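Local coordinates for CCMAN5 (Cellulosimicrobium cellulans, PDB 2XSG), which hydrolyses alpha-mannosidic linkages as a family 92 glycoside hydrolase and can be used to obtain mannose-6-phosphate-modified lysosomal enzymes from yeast, at residues 81-85 with 147-151; 441-446 with 487-491; 592-597 with 677-681. All blocks are in the same frame, centred on the assembly; numbering follows the deposited sequence.

Interaction 1. Residues 81-85 with 147-151; sequences VVPTS and HRYAF
Pro83 lies over one face of the Tyr149 ring, its CB 4.2 Å from the ring centroid and 26° off the normal, a CH-pi contact. The same CB touches Phe151 at CZ, 3.7 Å away, so the compact proline ring fills the angle between two aromatics. Thr84 N and Ser85 OG sit at the edge of the Phe151 ring, in its plane; Ser85 OG is itself held by Asn119. At the other end Val81 CB meets His147 CE1 at 3.9 Å, obliquely. Val81 turns CG1 away from its backbone N (chi1 172°), and this methyl lies 3.9 Å from Tyr149 OH. Strands 81-84 and 147-150 belong to different antiparallel sheets of the N-terminal domain and pack face to face as in a beta sandwich, axes 9.3 Å apart and 15° from parallel. Were Tyr149 replaced by an alanine, Pro83 would probably lose the aromatic face it rests on and His147 ND1 its hydroxyl mate. No hydrogen bond joins the segments directly: apolar and CH-pi contacts bring the sheets together, while His147 ND1 and Tyr149 OH satisfy each other within 147-151 through a 2.7 Å hydrogen bond, and His147 NE2 finds its partner in His64, beside strand 81-84.

Interaction 2. Residues 441-446 with 487-491; sequences YSADEL and QASWP
Tyr441 and Trp490 both hold CG beside the backbone N and anti to the carbonyl carbon (chi1 -71° and -67°), which sends their rings past each other from opposite directions. They meet obliquely, planes at 36°, with Tyr441 CD2 3.8 Å from Trp490 CZ3. Gln487, extended beyond CG, lays its amide beside them: OE1 approaches the edge of the tyrosine ring, 3.4 Å from CD2, and NE2 lies against Leu446 CD2. That methyl stands in the plane of the indole at its edge, while Gln487 CA covers one face, so a broad tryptophan suits a place where helix, leucine and tyrosine converge. The contact sets the start of the short helix 443-448 against the long helix 478-495, in the helical catalytic domain, which in this family is an (alpha/alpha)6 toroid. Ser442 and Glu445 form a capping box: Ser442 OG accepts from Glu445 N, and Glu445 OE1 accepts from Ser442 N at 2.9 Å. Pro491 lacks an N-H for the turn before it, and the helix kinks there; a water takes up Gln487 O, donating to it at 2.7 Å and accepting from Tyr441 OH at the same distance. A second water accepts from Tyr441 N and donates to Gln487 OE1, 2.8 Å away. Gln465 from helix 455-474 also donates to that amide oxygen, and Arg461 makes a cation-pi contact with Tyr441.

Interaction 3. Residues 592-597 with 677-681; sequences LQAPYL and LFPVT
An inverse gamma turn centred on Pro679 ends the short strand 677-678 and sets Phe678 in an offset stack with Tyr596, in the buried core of the catalytic domain. The 592-597 segment follows closely on the calcium ligands Asn588 and Glu589, and the side chain of Leu592 is about 8 Å from the calcium ion. The rings of Tyr596 and Phe678 are nearly parallel, 8° between planes, with centroids 4.2 Å apart. Their offset places Phe678 CB over the centre of the tyrosine ring, 3.5 Å from its centroid, a CH-pi contact. Phe678 CG is anti to its backbone N (chi1 -175°), which carries the ring across toward Leu592 and Gln593. A flat phenylalanine suits this slot, for Pro679 CD covers the face turned from the tyrosine. Helices 604-616 and 665-675 pack against Tyr596, while Arg358 binds the carbonyl oxygens of Pro679 and Val680. Val680 works both its branches: CG2 rests on Tyr596 CB at 3.8 Å and CG1 on Leu597 CD2 at 3.7 Å. Gln593 bends at chi2 and leads its amide away, while its CB, placed by the backbone, stands 3.5 Å from Phe678 CE2.

In the fold
Interactions 1 and 3 are buried, whereas interaction 2 is only partly so, with Leu446 exposed. They hold different elements: interaction 1 joins two sheets of the N-terminal domain, interaction 2 two helices at the periphery of the catalytic domain, and interaction 3 a turn and a 3-10 segment near its calcium. Interaction 1 lies across the chain's centre from the other two, its centre 59 Å from that of interaction 2; interactions 2 and 3 come within about 11 Å between nearest atoms. None has a direct hydrogen bond between its segments, but bridging waters fill that role in the more open interaction 2, while the buried pair relies on aromatic and aliphatic packing.

Interaction 1. Residues 81-85 with 147-151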
loop_
_atom_site.group_PDB
_atom_site.type_symbol
_atom_site.label_atom_id
_atom_site.label_comp_id
_atom_site.label_asym_id
_atom_site.label_seq_id
_atom_site.Cartn_x
_atom_site.Cartn_y
_atom_site.Cartn_z
ATOM N N VAL A 81 14.905 19.196 -0.174
ATOM C CA VAL A 81 15.273 20.414 0.555
ATOM C C VAL A 81 16.314 20.091 1.637
ATOM O O VAL A 81 16.045 19.316 2.545
ATOM C CB VAL A 81 14.031 21.082 1.191
ATOM C CG1 VAL A 81 14.435 22.252 2.139
ATOM C CG2 VAL A 81 13.015 21.540 0.097
ATOM N N VAL A 82 17.497 20.688 1.507
ATOM C CA VAL A 82 18.640 20.401 2.355
ATOM C C VAL A 82 19.091 21.659 3.107
ATOM O O VAL A 82 19.561 22.617 2.470
ATOM C CB VAL A 82 19.859 19.882 1.519
ATOM C CG1 VAL A 82 21.048 19.568 2.424
ATOM C CG2 VAL A 82 19.483 18.651 0.710
ATOM N N PRO A 83 18.986 21.659 4.452
ATOM C CA PRO A 83 19.505 22.781 5.233
ATOM C C PRO A 83 21.030 22.703 5.367
ATOM O O PRO A 83 21.584 21.613 5.553
ATOM C CB PRO A 83 18.840 22.581 6.599
ATOM C CG PRO A 83 18.699 21.095 6.715
ATOM C CD PRO A 83 18.379 20.630 5.319
ATOM N N THR A 84 21.698 23.849 5.263
ATOM C CA THR A 84 23.154 23.893 5.345
ATOM C C THR A 84 23.655 25.276 5.750
ATOM O O THR A 84 22.993 26.286 5.476
ATOM C CB THR A 84 23.806 23.461 4.019
ATOM O OG1 THR A 84 25.220 23.374 4.192
ATOM C CG2 THR A 84 23.473 24.438 2.880
ATOM N N SER A 85 24.811 25.318 6.413
ATOM C CA SER A 85 25.476 26.590 6.709
ATOM C C SER A 85 26.612 26.812 5.731
ATOM O O SER A 85 27.346 27.798 5.830
ATOM C CB SER A 85 25.998 26.630 8.148
ATOM O OG SER A 85 24.934 26.441 9.054
ATOM N N HIS A 147 8.158 23.325 6.727
ATOM C CA HIS A 147 9.473 23.192 7.353
ATOM C C HIS A 147 9.706 24.330 8.355
ATOM O O HIS A 147 9.386 25.506 8.072
ATOM C CB HIS A 147 10.574 23.307 6.305
ATOM C CG HIS A 147 10.476 22.315 5.188
ATOM N ND1 HIS A 147 11.501 21.444 4.881
ATOM C CD2 HIS A 147 9.497 22.082 4.282
ATOM C CE1 HIS A 147 11.147 20.695 3.853
ATOM N NE2 HIS A 147 9.938 21.061 3.468
ATOM N N ARG A 148 10.267 23.970 9.511
ATOM C CA ARG A 148 10.849 24.941 10.453
ATOM C C ARG A 148 12.255 24.502 10.878
ATOM O O ARG A 148 12.427 23.405 11.441
ATOM C CB ARG A 148 9.959 25.117 11.693
ATOM C CG ARG A 148 10.455 26.195 12.649
ATOM C CD ARG A 148 9.440 26.473 13.729
ATOM N NE ARG A 148 9.084 25.261 14.480
ATOM C CZ ARG A 148 7.982 25.154 15.209
ATOM N NH1 ARG A 148 7.126 26.179 15.262
ATOM N NH2 ARG A 148 7.719 24.031 15.874
ATOM N N TYR A 149 13.247 25.359 10.615
ATOM C CA TYR A 149 14.657 25.078 10.910
ATOM C C TYR A 149 15.243 26.070 11.898
ATOM O O TYR A 149 14.984 27.278 11.806
ATOM C CB TYR A 149 15.500 25.132 9.623
ATOM C CG TYR A 149 15.127 24.086 8.619
ATOM C CD1 TYR A 149 14.342 24.408 7.519
ATOM C CD2 TYR A 149 15.555 22.764 8.768
ATOM C CE1 TYR A 149 13.989 23.443 6.586
ATOM C CE2 TYR A 149 15.198 21.793 7.844
ATOM C CZ TYR A 149 14.407 22.135 6.761
ATOM O OH TYR A 149 14.046 21.185 5.838
ATOM N N ALA A 150 16.031 25.570 12.842
ATOM C CA ALA A 150 16.828 26.436 13.722
ATOM C C ALA A 150 18.309 26.202 13.500
ATOM O O ALA A 150 18.809 25.127 13.805
ATOM C CB ALA A 150 16.463 26.196 15.209
ATOM N N PHE A 151 19.020 27.207 12.992
ATOM C CA PHE A 151 20.461 27.090 12.704
ATOM C C PHE A 151 21.294 27.647 13.858
ATOM O O PHE A 151 20.811 28.504 14.586
ATOM C CB PHE A 151 20.802 27.878 11.437
ATOM C CG PHE A 151 20.338 27.229 10.165
ATOM C CD1 PHE A 151 18.997 27.252 9.808
ATOM C CD2 PHE A 151 21.257 26.619 9.312
ATOM C CE1 PHE A 151 18.565 26.666 8.610
ATOM C CE2 PHE A 151 20.837 26.033 8.118
ATOM C CZ PHE A 151 19.489 26.050 7.770
#

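Interaction 2. Residues 441-446 with 487-491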
loop_
_atom_site.group_PDB
_atom_site.type_symbol
_atom_site.label_atom_id
_atom_site.label_comp_id
_atom_site.label_asym_id
_atom_site.label_seq_id
_atom_site.Cartn_x
_atom_site.Cartn_y
_atom_site.Cartn_z
ATOM N N TYR A 441 -8.125 -14.131 -24.531
ATOM C CA TYR A 441 -7.420 -15.332 -24.977
ATOM C C TYR A 441 -7.283 -15.262 -26.514
ATOM O O TYR A 441 -8.186 -14.749 -27.199
ATOM C CB TYR A 441 -8.191 -16.591 -24.570
ATOM C CG TYR A 441 -8.167 -16.900 -23.083
ATOM C CD1 TYR A 441 -6.966 -17.200 -22.433
ATOM C CD2 TYR A 441 -9.344 -16.913 -22.338
ATOM C CE1 TYR A 441 -6.935 -17.481 -21.063
ATOM C CE2 TYR A 441 -9.332 -17.193 -20.977
ATOM C CZ TYR A 441 -8.128 -17.481 -20.349
ATOM O OH TYR A 441 -8.121 -17.766 -19.021
ATOM N N SER A 442 -6.162 -15.747 -27.049
ATOM C CA SER A 442 -6.014 -15.875 -28.503
ATOM C C SER A 442 -6.959 -16.975 -29.037
ATOM O O SER A 442 -7.536 -17.744 -28.252
ATOM C CB SER A 442 -4.573 -16.230 -28.864
ATOM O OG SER A 442 -4.314 -17.605 -28.573
ATOM N N ALA A 443 -7.104 -17.048 -30.365
ATOM C CA ALA A 443 -7.859 -18.127 -30.997
ATOM C C ALA A 443 -7.492 -19.497 -30.417
ATOM O O ALA A 443 -8.361 -20.226 -29.930
ATOM C CB ALA A 443 -7.658 -18.108 -32.543
ATOM N N ASP A 444 -6.205 -19.837 -30.454
ATOM C CA ASP A 444 -5.762 -21.157 -29.988
ATOM C C ASP A 444 -6.077 -21.361 -28.519
ATOM O O ASP A 444 -6.462 -22.454 -28.112
ATOM C CB ASP A 444 -4.281 -21.397 -30.285
ATOM C CG ASP A 444 -4.015 -21.656 -31.774
ATOM O OD1 ASP A 444 -4.949 -22.096 -32.479
ATOM O OD2 ASP A 444 -2.873 -21.416 -32.235
ATOM N N GLU A 445 -5.941 -20.286 -27.740
ATOM C CA GLU A 445 -6.258 -20.292 -26.306
ATOM C C GLU A 445 -7.748 -20.480 -26.034
ATOM O O GLU A 445 -8.132 -21.234 -25.132
ATOM C CB GLU A 445 -5.741 -19.013 -25.635
ATOM C CG GLU A 445 -4.229 -19.020 -25.417
ATOM C CD GLU A 445 -3.609 -17.645 -25.156
ATOM O OE1 GLU A 445 -4.324 -16.621 -25.009
ATOM O OE2 GLU A 445 -2.370 -17.599 -25.102
ATOM N N LEU A 446 -8.582 -19.802 -26.818
ATOM C CA LEU A 446 -10.028 -19.994 -26.721
ATOM C C LEU A 446 -10.403 -21.458 -26.970
ATOM O O LEU A 446 -11.171 -22.053 -26.209
ATOM C CB LEU A 446 -10.770 -19.063 -27.672
ATOM C CG LEU A 446 -10.748 -17.577 -27.291
ATOM C CD1 LEU A 446 -11.184 -16.737 -28.464
ATOM C CD2 LEU A 446 -11.603 -17.281 -26.063
ATOM N N GLN A 487 -15.719 -18.234 -19.376
ATOM C CA GLN A 487 -14.257 -18.170 -19.498
ATOM C C GLN A 487 -13.523 -18.182 -18.160
ATOM O O GLN A 487 -12.469 -18.807 -18.029
ATOM C CB GLN A 487 -13.833 -17.000 -20.384
ATOM C CG GLN A 487 -14.233 -17.238 -21.829
ATOM C CD GLN A 487 -13.581 -16.285 -22.799
ATOM O OE1 GLN A 487 -12.512 -15.719 -22.525
ATOM N NE2 GLN A 487 -14.221 -16.095 -23.949
ATOM N N ALA A 488 -14.115 -17.538 -17.159
ATOM C CA ALA A 488 -13.545 -17.495 -15.808
ATOM C C ALA A 488 -13.520 -18.856 -15.116
ATOM O O ALA A 488 -12.747 -19.053 -14.196
ATOM C CB ALA A 488 -14.284 -16.484 -14.939
ATOM N N SER A 489 -14.354 -19.788 -15.562
ATOM C CA SER A 489 -14.348 -21.142 -15.020
ATOM C C SER A 489 -13.175 -21.973 -15.574
ATOM O O SER A 489 -12.748 -22.943 -14.937
ATOM C CB SER A 489 -15.694 -21.843 -15.282
ATOM O OG SER A 489 -15.801 -22.230 -16.650
ATOM N N TRP A 490 -12.640 -21.563 -16.728
ATOM C CA TRP A 490 -11.640 -22.359 -17.476
ATOM C C TRP A 490 -10.330 -22.702 -16.719
ATOM O O TRP A 490 -9.869 -23.862 -16.766
ATOM C CB TRP A 490 -11.318 -21.722 -18.843
ATOM C CG TRP A 490 -12.446 -21.713 -19.896
ATOM C CD1 TRP A 490 -13.642 -22.394 -19.850
ATOM C CD2 TRP A 490 -12.437 -21.019 -21.161
ATOM N NE1 TRP A 490 -14.373 -22.132 -20.983
ATOM C CE2 TRP A 490 -13.655 -21.302 -21.803
ATOM C CE3 TRP A 490 -11.516 -20.180 -21.801
ATOM C CZ2 TRP A 490 -13.984 -20.773 -23.057
ATOM C CZ3 TRP A 490 -11.833 -19.659 -23.032
ATOM C CH2 TRP A 490 -13.058 -19.957 -23.656
ATOM N N PRO A 491 -9.715 -21.706 -16.029
ATOM C CA PRO A 491 -8.437 -22.008 -15.378
ATOM C C PRO A 491 -8.567 -23.136 -14.355
ATOM O O PRO A 491 -7.735 -24.043 -14.342
ATOM C CB PRO A 491 -8.067 -20.700 -14.684
ATOM C CG PRO A 491 -8.815 -19.658 -15.406
ATOM C CD PRO A 491 -10.071 -20.284 -15.902
HETATM O O HOH W 1 -10.325 -17.180 -17.614
HETATM O O HOH W 2 -11.026 -13.982 -24.099
#

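Interaction 3. Residues 592-597 with 677-681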
loop_
_atom_site.group_PDB
_atom_site.type_symbol
_atom_site.label_atom_id
_atom_site.label_comp_id
_atom_site.label_asym_id
_atom_site.label_seq_id
_atom_site.Cartn_x
_atom_site.Cartn_y
_atom_site.Cartn_z
ATOM N N LEU A 592 -2.281 -14.605 0.099
ATOM C CA LEU A 592 -2.698 -13.886 1.313
ATOM C C LEU A 592 -3.919 -14.507 1.977
ATOM O O LEU A 592 -4.048 -14.489 3.214
ATOM C CB LEU A 592 -3.067 -12.432 1.004
ATOM C CG LEU A 592 -2.099 -11.254 1.087
ATOM C CD1 LEU A 592 -2.815 -9.970 0.610
ATOM C CD2 LEU A 592 -1.530 -11.075 2.494
ATOM N N GLN A 593 -4.835 -14.996 1.142
ATOM C CA GLN A 593 -6.096 -15.541 1.618
ATOM C C GLN A 593 -5.948 -16.952 2.161
ATOM O O GLN A 593 -6.864 -17.451 2.801
ATOM C CB GLN A 593 -7.151 -15.512 0.501
ATOM C CG GLN A 593 -7.080 -16.642 -0.514
ATOM C CD GLN A 593 -5.968 -16.518 -1.530
ATOM O OE1 GLN A 593 -4.964 -15.818 -1.324
ATOM N NE2 GLN A 593 -6.134 -17.217 -2.655
ATOM N N ALA A 594 -4.814 -17.603 1.901
ATOM C CA ALA A 594 -4.684 -19.050 2.194
ATOM C C ALA A 594 -4.978 -19.461 3.638
ATOM O O ALA A 594 -5.571 -20.509 3.853
ATOM C CB ALA A 594 -3.348 -19.593 1.746
ATOM N N PRO A 595 -4.559 -18.649 4.636
ATOM C CA PRO A 595 -4.889 -19.025 6.016
ATOM C C PRO A 595 -6.367 -19.108 6.330
ATOM O O PRO A 595 -6.751 -19.830 7.239
ATOM C CB PRO A 595 -4.240 -17.922 6.855
ATOM C CG PRO A 595 -3.141 -17.388 5.978
ATOM C CD PRO A 595 -3.599 -17.530 4.585
ATOM N N TYR A 596 -7.188 -18.386 5.571
ATOM C CA TYR A 596 -8.626 -18.375 5.789
ATOM C C TYR A 596 -9.377 -19.446 4.992
ATOM O O TYR A 596 -10.607 -19.495 5.043
ATOM C CB TYR A 596 -9.199 -16.981 5.488
ATOM C CG TYR A 596 -8.603 -15.885 6.352
ATOM C CD1 TYR A 596 -7.431 -15.233 5.972
ATOM C CD2 TYR A 596 -9.214 -15.506 7.551
ATOM C CE1 TYR A 596 -6.873 -14.230 6.768
ATOM C CE2 TYR A 596 -8.661 -14.511 8.353
ATOM C CZ TYR A 596 -7.499 -13.876 7.953
ATOM O OH TYR A 596 -6.955 -12.885 8.740
ATOM N N LEU A 597 -8.662 -20.305 4.268
ATOM C CA LEU A 597 -9.351 -21.329 3.467
ATOM C C LEU A 597 -9.762 -22.586 4.233
ATOM O O LEU A 597 -10.531 -23.408 3.726
ATOM C CB LEU A 597 -8.555 -21.677 2.206
ATOM C CG LEU A 597 -8.207 -20.454 1.346
ATOM C CD1 LEU A 597 -7.479 -20.872 0.075
ATOM C CD2 LEU A 597 -9.448 -19.633 1.015
ATOM N N LEU A 677 -12.165 -10.174 10.113
ATOM C CA LEU A 677 -12.927 -10.317 8.881
ATOM C C LEU A 677 -12.033 -10.101 7.675
ATOM O O LEU A 677 -11.500 -9.002 7.467
ATOM C CB LEU A 677 -14.096 -9.324 8.832
ATOM C CG LEU A 677 -15.165 -9.471 9.911
ATOM C CD1 LEU A 677 -16.057 -8.259 9.812
ATOM C CD2 LEU A 677 -15.958 -10.774 9.781
ATOM N N PHE A 678 -11.892 -11.151 6.870
ATOM C CA PHE A 678 -10.950 -11.138 5.753
ATOM C C PHE A 678 -11.641 -11.346 4.404
ATOM O O PHE A 678 -12.545 -12.182 4.291
ATOM C CB PHE A 678 -9.914 -12.235 5.955
ATOM C CG PHE A 678 -8.831 -12.226 4.924
ATOM C CD1 PHE A 678 -7.688 -11.457 5.116
ATOM C CD2 PHE A 678 -8.948 -12.975 3.768
ATOM C CE1 PHE A 678 -6.681 -11.429 4.157
ATOM C CE2 PHE A 678 -7.947 -12.947 2.808
ATOM C CZ PHE A 678 -6.806 -12.179 3.009
ATOM N N PRO A 679 -11.207 -10.600 3.360
ATOM C CA PRO A 679 -11.857 -10.792 2.071
ATOM C C PRO A 679 -11.167 -11.876 1.232
ATOM O O PRO A 679 -10.295 -11.577 0.406
ATOM C CB PRO A 679 -11.716 -9.410 1.415
ATOM C CG PRO A 679 -10.382 -8.922 1.935
ATOM C CD PRO A 679 -10.234 -9.487 3.328
ATOM N N VAL A 680 -11.554 -13.127 1.422
ATOM C CA VAL A 680 -11.066 -14.173 0.512
ATOM C C VAL A 680 -11.462 -13.824 -0.935
ATOM O O VAL A 680 -10.616 -13.726 -1.814
ATOM C CB VAL A 680 -11.539 -15.600 0.938
ATOM C CG1 VAL A 680 -11.262 -16.634 -0.160
ATOM C CG2 VAL A 680 -10.841 -16.002 2.242
ATOM N N THR A 681 -12.736 -13.562 -1.151
ATOM C CA THR A 681 -13.209 -13.171 -2.470
ATOM C C THR A 681 -13.372 -11.661 -2.550
ATOM O O THR A 681 -14.414 -11.129 -2.167
ATOM C CB THR A 681 -14.535 -13.885 -2.810
ATOM O OG1 THR A 681 -14.388 -15.280 -2.537
ATOM C CG2 THR A 681 -14.885 -13.703 -4.272
#